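Local atomic coordinates of S-adenosylmethionine dependent methyltransferase (Mesorhizobium loti, PDB entry 3BKW), a protein that probably transfers methyl groups from S-adenosylmethionine to an acceptor. Residues A29-A34 with Y112-L117; R59-H62 with Y68-G71; G138-S143 with N199-S204. All coordinates share one frame; numbering follows the deposited sequence.

Contact 1 of 3, residues A29-A34 with Y112-L117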
loop_
_atom_site.group_PDB
_atom_site.type_symbol
_atom_site.label_atom_id
_atom_site.label_comp_id
_atom_site.label_asym_id
_atom_site.label_seq_id
_atom_site.Cartn_x
_atom_site.Cartn_y
_atom_site.Cartn_z
ATOM N N ALA A 29 18.486 7.403 12.770
ATOM C CA ALA A 29 17.223 6.796 12.300
ATOM C C ALA A 29 17.450 6.083 10.976
ATOM O O ALA A 29 17.712 6.730 9.961
ATOM C CB ALA A 29 16.134 7.847 12.148
ATOM N N ALA A 30 17.322 4.753 10.995
ATOM C CA ALA A 30 17.523 3.901 9.817
ATOM C C ALA A 30 16.651 4.291 8.647
ATOM O O ALA A 30 17.092 4.209 7.499
ATOM C CB ALA A 30 17.258 2.427 10.164
ATOM N N GLU A 31 15.414 4.695 8.953
ATOM C CA GLU A 31 14.443 5.100 7.939
ATOM C C GLU A 31 14.546 6.549 7.443
ATOM O O GLU A 31 13.828 6.908 6.505
ATOM C CB GLU A 31 12.995 4.820 8.394
ATOM C CG GLU A 31 12.315 5.798 9.359
ATOM C CD GLU A 31 12.869 5.840 10.787
ATOM O OE1 GLU A 31 13.823 5.095 11.133
ATOM O OE2 GLU A 31 12.319 6.647 11.573
ATOM N N TRP A 32 15.413 7.362 8.050
ATOM C CA TRP A 32 15.560 8.763 7.628
ATOM C C TRP A 32 15.986 8.936 6.166
ATOM O O TRP A 32 15.335 9.692 5.456
ATOM C CB TRP A 32 16.417 9.589 8.595
ATOM C CG TRP A 32 16.891 10.893 8.030
ATOM C CD1 TRP A 32 18.163 11.226 7.763
ATOM C CD2 TRP A 32 16.082 12.007 7.626
ATOM N NE1 TRP A 32 18.221 12.479 7.237
ATOM C CE2 TRP A 32 16.960 12.985 7.124
ATOM C CE3 TRP A 32 14.702 12.265 7.619
ATOM C CZ2 TRP A 32 16.523 14.229 6.657
ATOM C CZ3 TRP A 32 14.246 13.514 7.131
ATOM C CH2 TRP A 32 15.164 14.473 6.648
ATOM N N PRO A 33 17.072 8.275 5.717
ATOM C CA PRO A 33 17.445 8.432 4.303
ATOM C C PRO A 33 16.346 8.127 3.280
ATOM O O PRO A 33 16.201 8.866 2.302
ATOM C CB PRO A 33 18.626 7.481 4.156
ATOM C CG PRO A 33 19.216 7.424 5.527
ATOM C CD PRO A 33 18.051 7.445 6.440
ATOM N N ALA A 34 15.573 7.069 3.523
ATOM C CA ALA A 34 14.433 6.700 2.670
ATOM C C ALA A 34 13.343 7.758 2.681
ATOM O O ALA A 34 12.809 8.101 1.627
ATOM C CB ALA A 34 13.852 5.380 3.118
ATOM N N TYR A 112 5.406 17.500 7.152
ATOM C CA TYR A 112 6.237 16.352 7.510
ATOM C C TYR A 112 5.840 15.813 8.864
ATOM O O TYR A 112 5.499 16.575 9.745
ATOM C CB TYR A 112 7.689 16.785 7.561
ATOM C CG TYR A 112 8.686 15.742 8.048
ATOM C CD1 TYR A 112 9.270 14.836 7.147
ATOM C CD2 TYR A 112 9.036 15.638 9.407
ATOM C CE1 TYR A 112 10.208 13.876 7.591
ATOM C CE2 TYR A 112 9.971 14.682 9.858
ATOM C CZ TYR A 112 10.552 13.813 8.946
ATOM O OH TYR A 112 11.485 12.893 9.428
ATOM N N SER A 113 5.913 14.495 9.032
ATOM C CA SER A 113 5.680 13.882 10.331
ATOM C C SER A 113 6.401 12.556 10.479
ATOM O O SER A 113 6.191 11.650 9.686
ATOM C CB SER A 113 4.195 13.674 10.557
ATOM O OG SER A 113 3.961 13.184 11.874
ATOM N N SER A 114 7.252 12.454 11.493
ATOM C CA SER A 114 7.962 11.224 11.805
ATOM C C SER A 114 7.355 10.515 13.013
ATOM O O SER A 114 7.403 11.031 14.137
ATOM C CB SER A 114 9.434 11.513 12.083
ATOM O OG SER A 114 10.092 10.349 12.573
ATOM N N LEU A 115 6.765 9.353 12.753
ATOM C CA LEU A 115 6.327 8.436 13.808
ATOM C C LEU A 115 5.419 9.045 14.866
ATOM O O LEU A 115 5.606 8.845 16.074
ATOM C CB LEU A 115 7.575 7.789 14.424
ATOM C CG LEU A 115 8.526 7.084 13.452
ATOM C CD1 LEU A 115 9.730 6.492 14.209
ATOM C CD2 LEU A 115 7.796 6.023 12.633
ATOM N N ALA A 116 4.441 9.801 14.391
ATOM C CA ALA A 116 3.440 10.457 15.245
ATOM C C ALA A 116 2.001 10.059 14.934
ATOM O O ALA A 116 1.191 9.965 15.836
ATOM C CB ALA A 116 3.564 11.990 15.125
ATOM N N LEU A 117 1.678 9.857 13.653
ATOM C CA LEU A 117 0.305 9.651 13.240
ATOM C C LEU A 117 -0.315 8.346 13.670
ATOM O O LEU A 117 -1.533 8.292 13.797
ATOM C CB LEU A 117 0.112 9.886 11.749
ATOM C CG LEU A 117 0.473 11.277 11.202
ATOM C CD1 LEU A 117 -0.212 11.388 9.827
ATOM C CD2 LEU A 117 0.107 12.441 12.071
HETATM O O HOH W 1 10.723 8.556 10.640
#
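E31 and S114 share one water. It donates to E31 OE2 at 2.7 Å and also lies 2.7 Å from S114 OG. Without it the two side chains would not be joined, because E31 OE2 and S114 OG are 4.4 Å apart. E31 CG sits between its own backbone N and carbonyl carbon (chi1 80°), and the chain bends again at chi2. This folded shape carries the carboxylate toward the strand end. L115 meets it from the opposite direction, with its methyl CD1 3.7 Å from E31 OE2. Both E31 and L115 also pack on F236.

The elements joined are the start of helix 32-38 and the end of strand 108-114. This strand is the fourth of the seven-stranded sheet, whose order 3-2-1-4-5-7-6 is that of the Rossmann-like class I methyltransferases. In that fold the C-terminal ends of the parallel strands border the cofactor site. A type I turn, A29 to W32, leads into the helix.

The aromatic half of the contact has no hydrogen bond across it. W32 and Y112 cross at about a right angle. The six-membered part of the indole reaches the phenol end of Y112, with W32 CZ3 3.6 Å from Y112 OH and 4.1 Å from Y112 CE1. CG of Y112 is anti to the backbone N (chi1 174°), which sends the ring out toward the helix. Replacing Y112 by an alanine would probably open a gap beside W32 and leave F57 without the ring that stacks on it.

Contact 2 of 3, residues R59-H62 with Y68-G71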
loop_
_atom_site.group_PDB
_atom_site.type_symbol
_atom_site.label_atom_id
_atom_site.label_comp_id
_atom_site.label_asym_id
_atom_site.label_seq_id
_atom_site.Cartn_x
_atom_site.Cartn_y
_atom_site.Cartn_z
ATOM N N ARG A 59 15.487 21.626 12.280
ATOM C CA ARG A 59 16.834 22.136 12.054
ATOM C C ARG A 59 17.423 21.677 10.724
ATOM O O ARG A 59 18.044 22.474 10.035
ATOM C CB ARG A 59 17.780 21.815 13.212
ATOM C CG ARG A 59 17.453 22.611 14.474
ATOM C CD ARG A 59 18.483 22.409 15.570
ATOM N NE ARG A 59 18.469 21.053 16.099
ATOM C CZ ARG A 59 17.525 20.546 16.896
ATOM N NH1 ARG A 59 16.492 21.275 17.299
ATOM N NH2 ARG A 59 17.625 19.285 17.303
ATOM N N TRP A 60 17.216 20.411 10.363
ATOM C CA TRP A 60 17.673 19.903 9.055
ATOM C C TRP A 60 17.057 20.725 7.920
ATOM O O TRP A 60 17.761 21.149 7.005
ATOM C CB TRP A 60 17.355 18.400 8.887
ATOM C CG TRP A 60 17.703 17.865 7.522
ATOM C CD1 TRP A 60 18.890 17.329 7.146
ATOM C CD2 TRP A 60 16.869 17.867 6.347
ATOM N NE1 TRP A 60 18.847 16.983 5.820
ATOM C CE2 TRP A 60 17.633 17.323 5.295
ATOM C CE3 TRP A 60 15.564 18.293 6.086
ATOM C CZ2 TRP A 60 17.119 17.152 3.997
ATOM C CZ3 TRP A 60 15.044 18.132 4.797
ATOM C CH2 TRP A 60 15.833 17.577 3.765
ATOM N N ALA A 61 15.749 20.950 7.992
ATOM C CA ALA A 61 15.031 21.691 6.956
ATOM C C ALA A 61 15.537 23.122 6.840
ATOM O O ALA A 61 15.731 23.629 5.723
ATOM C CB ALA A 61 13.532 21.674 7.221
ATOM N N HIS A 62 15.737 23.776 7.984
ATOM C CA HIS A 62 16.299 25.127 8.009
ATOM C C HIS A 62 17.712 25.137 7.398
ATOM O O HIS A 62 18.011 25.961 6.532
ATOM C CB HIS A 62 16.344 25.695 9.432
ATOM C CG HIS A 62 16.907 27.083 9.496
ATOM N ND1 HIS A 62 16.148 28.203 9.235
ATOM C CD2 HIS A 62 18.166 27.525 9.728
ATOM C CE1 HIS A 62 16.909 29.280 9.343
ATOM N NE2 HIS A 62 18.136 28.898 9.646
ATOM N N TYR A 68 10.586 28.891 6.074
ATOM C CA TYR A 68 9.907 28.918 7.355
ATOM C C TYR A 68 9.557 27.502 7.796
ATOM O O TYR A 68 9.094 26.712 6.983
ATOM C CB TYR A 68 8.633 29.758 7.237
ATOM C CG TYR A 68 7.726 29.707 8.453
ATOM C CD1 TYR A 68 8.176 30.171 9.690
ATOM C CD2 TYR A 68 6.416 29.201 8.368
ATOM C CE1 TYR A 68 7.350 30.129 10.831
ATOM C CE2 TYR A 68 5.573 29.159 9.511
ATOM C CZ TYR A 68 6.058 29.626 10.731
ATOM O OH TYR A 68 5.269 29.605 11.859
ATOM N N VAL A 69 9.803 27.203 9.074
ATOM C CA VAL A 69 9.483 25.898 9.666
ATOM C C VAL A 69 8.675 26.110 10.949
ATOM O O VAL A 69 9.088 26.875 11.817
ATOM C CB VAL A 69 10.741 25.045 9.988
ATOM C CG1 VAL A 69 10.316 23.655 10.489
ATOM C CG2 VAL A 69 11.613 24.891 8.745
ATOM N N LEU A 70 7.507 25.465 11.031
ATOM C CA LEU A 70 6.658 25.455 12.228
ATOM C C LEU A 70 6.751 24.031 12.779
ATOM O O LEU A 70 6.320 23.081 12.112
ATOM C CB LEU A 70 5.211 25.804 11.901
ATOM C CG LEU A 70 4.199 25.689 13.063
ATOM C CD1 LEU A 70 4.562 26.618 14.250
ATOM C CD2 LEU A 70 2.796 25.972 12.553
ATOM N N GLY A 71 7.332 23.893 13.963
ATOM C CA GLY A 71 7.455 22.606 14.645
ATOM C C GLY A 71 6.395 22.523 15.720
ATOM O O GLY A 71 6.329 23.395 16.583
#
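A61 and V69 make the close part of this contact. A61 CB lies 4.0 Å from V69 CG2, methyl against methyl, and both residues are buried. Both side chains leave their backbones toward the other segment. CG2 of V69 lies beside its own backbone N, anti to the carbonyl carbon, while CG1 takes the place anti to N (chi1 -175°). CG2 is thus the branch that meets the helix. The same methyl is 4.3 Å from H62 N, so it also rests against the helix backbone.

The other side is looser. H62 is partly exposed, and its CB comes no nearer to V69 CG2 than 4.8 Å. Its side chain packs on I91 and P87 instead. R59 points away from the strand, and its guanidinium is held by F54 through a hydrogen bond to the carbonyl and a cation-pi contact. No hydrogen bond crosses between the segments. The main chain of V69 is hydrogen-bonded to G90 and T92, around the start of the neighbouring strand 91-95.

Helix and strand are consecutive, and only a short loop separates them. Together with strand 46-50 they form the beta-alpha-beta crossover that opens the Rossmann-like fold of this methyltransferase family.

Contact 3 of 3, residues G138-S143 with N199-S204. With EDO (1,2-ethanediol), chain G.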
loop_
_atom_site.group_PDB
_atom_site.type_symbol
_atom_site.label_atom_id
_atom_site.label_comp_id
_atom_site.label_asym_id
_atom_site.label_seq_id
_atom_site.Cartn_x
_atom_site.Cartn_y
_atom_site.Cartn_z
ATOM N N GLY A 138 1.275 21.132 -2.952
ATOM C CA GLY A 138 2.066 20.852 -1.761
ATOM C C GLY A 138 2.055 19.379 -1.424
ATOM O O GLY A 138 1.209 18.639 -1.929
ATOM N N HIS A 139 2.992 18.960 -0.560
ATOM C CA HIS A 139 3.152 17.552 -0.179
ATOM C C HIS A 139 3.027 17.298 1.313
ATOM O O HIS A 139 3.219 18.186 2.110
ATOM C CB HIS A 139 4.496 16.994 -0.638
ATOM C CG HIS A 139 4.629 16.898 -2.124
ATOM N ND1 HIS A 139 5.116 17.928 -2.892
ATOM C CD2 HIS A 139 4.329 15.895 -2.984
ATOM C CE1 HIS A 139 5.116 17.568 -4.163
ATOM N NE2 HIS A 139 4.640 16.338 -4.247
ATOM N N PHE A 140 2.652 16.063 1.635
ATOM C CA PHE A 140 2.568 15.540 2.991
ATOM C C PHE A 140 3.385 14.253 2.963
ATOM O O PHE A 140 3.032 13.337 2.226
ATOM C CB PHE A 140 1.114 15.312 3.375
ATOM C CG PHE A 140 0.892 14.799 4.781
ATOM C CD1 PHE A 140 1.792 15.023 5.840
ATOM C CD2 PHE A 140 -0.323 14.178 5.078
ATOM C CE1 PHE A 140 1.524 14.572 7.137
ATOM C CE2 PHE A 140 -0.587 13.752 6.365
ATOM C CZ PHE A 140 0.323 13.944 7.389
ATOM N N VAL A 141 4.475 14.221 3.723
ATOM C CA VAL A 141 5.388 13.091 3.757
ATOM C C VAL A 141 5.499 12.655 5.207
ATOM O O VAL A 141 5.838 13.454 6.090
ATOM C CB VAL A 141 6.756 13.485 3.191
ATOM C CG1 VAL A 141 7.746 12.312 3.270
ATOM C CG2 VAL A 141 6.622 13.959 1.749
ATOM N N PHE A 142 5.166 11.395 5.482
ATOM C CA PHE A 142 5.176 10.916 6.839
ATOM C C PHE A 142 5.515 9.447 6.999
ATOM O O PHE A 142 5.333 8.648 6.069
ATOM C CB PHE A 142 3.817 11.229 7.496
ATOM C CG PHE A 142 2.629 10.471 6.911
ATOM C CD1 PHE A 142 2.224 9.263 7.482
ATOM C CD2 PHE A 142 1.906 10.963 5.807
ATOM C CE1 PHE A 142 1.112 8.550 6.984
ATOM C CE2 PHE A 142 0.780 10.250 5.294
ATOM C CZ PHE A 142 0.400 9.034 5.892
ATOM N N SER A 143 5.994 9.118 8.203
ATOM C CA SER A 143 6.283 7.751 8.587
ATOM C C SER A 143 5.401 7.362 9.747
ATOM O O SER A 143 5.078 8.190 10.611
ATOM C CB SER A 143 7.740 7.576 8.966
ATOM O OG SER A 143 8.085 8.408 10.058
ATOM N N ASN A 199 -6.515 5.002 1.432
ATOM C CA ASN A 199 -7.885 5.392 1.064
ATOM C C ASN A 199 -8.333 6.662 1.792
ATOM O O ASN A 199 -8.982 7.515 1.207
ATOM C CB ASN A 199 -8.853 4.261 1.358
ATOM C CG ASN A 199 -8.658 3.062 0.451
ATOM O OD1 ASN A 199 -8.035 3.156 -0.614
ATOM N ND2 ASN A 199 -9.238 1.933 0.851
ATOM N N ALA A 200 -7.926 6.793 3.055
ATOM C CA ALA A 200 -8.221 7.990 3.853
ATOM C C ALA A 200 -7.529 9.233 3.281
ATOM O O ALA A 200 -8.137 10.306 3.207
ATOM C CB ALA A 200 -7.844 7.769 5.299
ATOM N N LEU A 201 -6.280 9.085 2.835
ATOM C CA LEU A 201 -5.594 10.180 2.139
ATOM C C LEU A 201 -6.325 10.590 0.872
ATOM O O LEU A 201 -6.547 11.766 0.634
ATOM C CB LEU A 201 -4.159 9.792 1.791
ATOM C CG LEU A 201 -3.149 9.756 2.944
ATOM C CD1 LEU A 201 -1.855 9.038 2.521
ATOM C CD2 LEU A 201 -2.849 11.173 3.392
ATOM N N ILE A 202 -6.715 9.596 0.081
ATOM C CA ILE A 202 -7.405 9.841 -1.201
ATOM C C ILE A 202 -8.755 10.541 -0.967
ATOM O O ILE A 202 -9.043 11.566 -1.595
ATOM C CB ILE A 202 -7.564 8.509 -1.997
ATOM C CG1 ILE A 202 -6.200 7.988 -2.460
ATOM C CG2 ILE A 202 -8.466 8.688 -3.250
ATOM C CD1 ILE A 202 -6.248 6.525 -2.907
ATOM N N ARG A 203 -9.548 10.022 -0.025
ATOM C CA ARG A 203 -10.857 10.615 0.328
ATOM C C ARG A 203 -10.704 12.061 0.855
ATOM O O ARG A 203 -11.586 12.902 0.651
ATOM C CB ARG A 203 -11.558 9.734 1.374
ATOM C CG ARG A 203 -13.006 10.015 1.656
ATOM C CD ARG A 203 -13.594 9.006 2.665
ATOM N NE ARG A 203 -13.421 7.608 2.224
ATOM C CZ ARG A 203 -12.534 6.700 2.676
ATOM N NH1 ARG A 203 -11.683 6.938 3.692
ATOM N NH2 ARG A 203 -12.530 5.482 2.110
ATOM N N SER A 204 -9.581 12.321 1.521
ATOM C CA SER A 204 -9.230 13.644 2.053
ATOM C C SER A 204 -8.743 14.653 0.991
ATOM O O SER A 204 -8.543 15.823 1.320
ATOM C CB SER A 204 -8.206 13.500 3.194
ATOM O OG SER A 204 -8.764 12.768 4.281
HETATM C C1 EDO G . -11.969 6.727 -1.088
HETATM O O1 EDO G . -10.671 7.297 -0.906
HETATM C C2 EDO G . -11.846 5.214 -1.208
HETATM O O2 EDO G . -10.872 4.915 -2.200
#
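Strand 138-145 is the fifth strand of the Rossmann-like sheet, and helix 194-203 packs across one of its faces. The helix brings a single side chain, L201, to two phenylalanines of the strand. L201 CD1 approaches the edge of the F142 ring, near its plane, 4.0 Å from CE2. The two side chains come from opposite directions. The other methyl, L201 CD2, reaches F140 obliquely and lies 4.3 Å from F140 CD2. The F142 ring is turned in between its own N and C (chi1 67°). With this torsion it reaches out from the strand, and its CD2 sits 3.6 Å above the plane of F140, over the ring centre. The two rings and L201 therefore touch one another.

Polar groups gather at the end of the helix. A200 O accepts from S204 N and, at 2.8 Å, from S204 OG; the two donors come from opposite faces of the carbonyl plane. On the outer side, N199 O accepts a 2.7 Å hydrogen bond from O1 of an ethanediol, probably from the crystallisation liquor. The diol also bonds to H210 of the second subunit, where V211 O receives N199 ND2.

Across the segments the chemistry is wholly apolar. No directed bond links the two; they meet by van der Waals packing of one leucine on two rings, while the hydrogen bonds seen here lie within the helix, to the ethanediol and to the second subunit.

Overall arrangement
All three contacts are buried and set a helix against the same sheet. Contact 1 is the most central: its centre is about 5 Å from the centre of the chain, those of contacts 3 and 2 about 12 and 16 Å. Contact 1 alone mixes a water-bridged polar pair with aromatic packing. Contacts 2 and 3 are apolar. Contacts 1 and 2 meet through their helices, where W32 CZ2 is 3.6 Å from W60 CE2. The strands of contacts 1 and 3, 108-114 and 138-145, are neighbours in the sheet, with a probable hydrogen bond of 2.9 Å from S143 N to S113 O. Contacts 2 and 3 do not touch. Contact 3 alone reaches the second subunit.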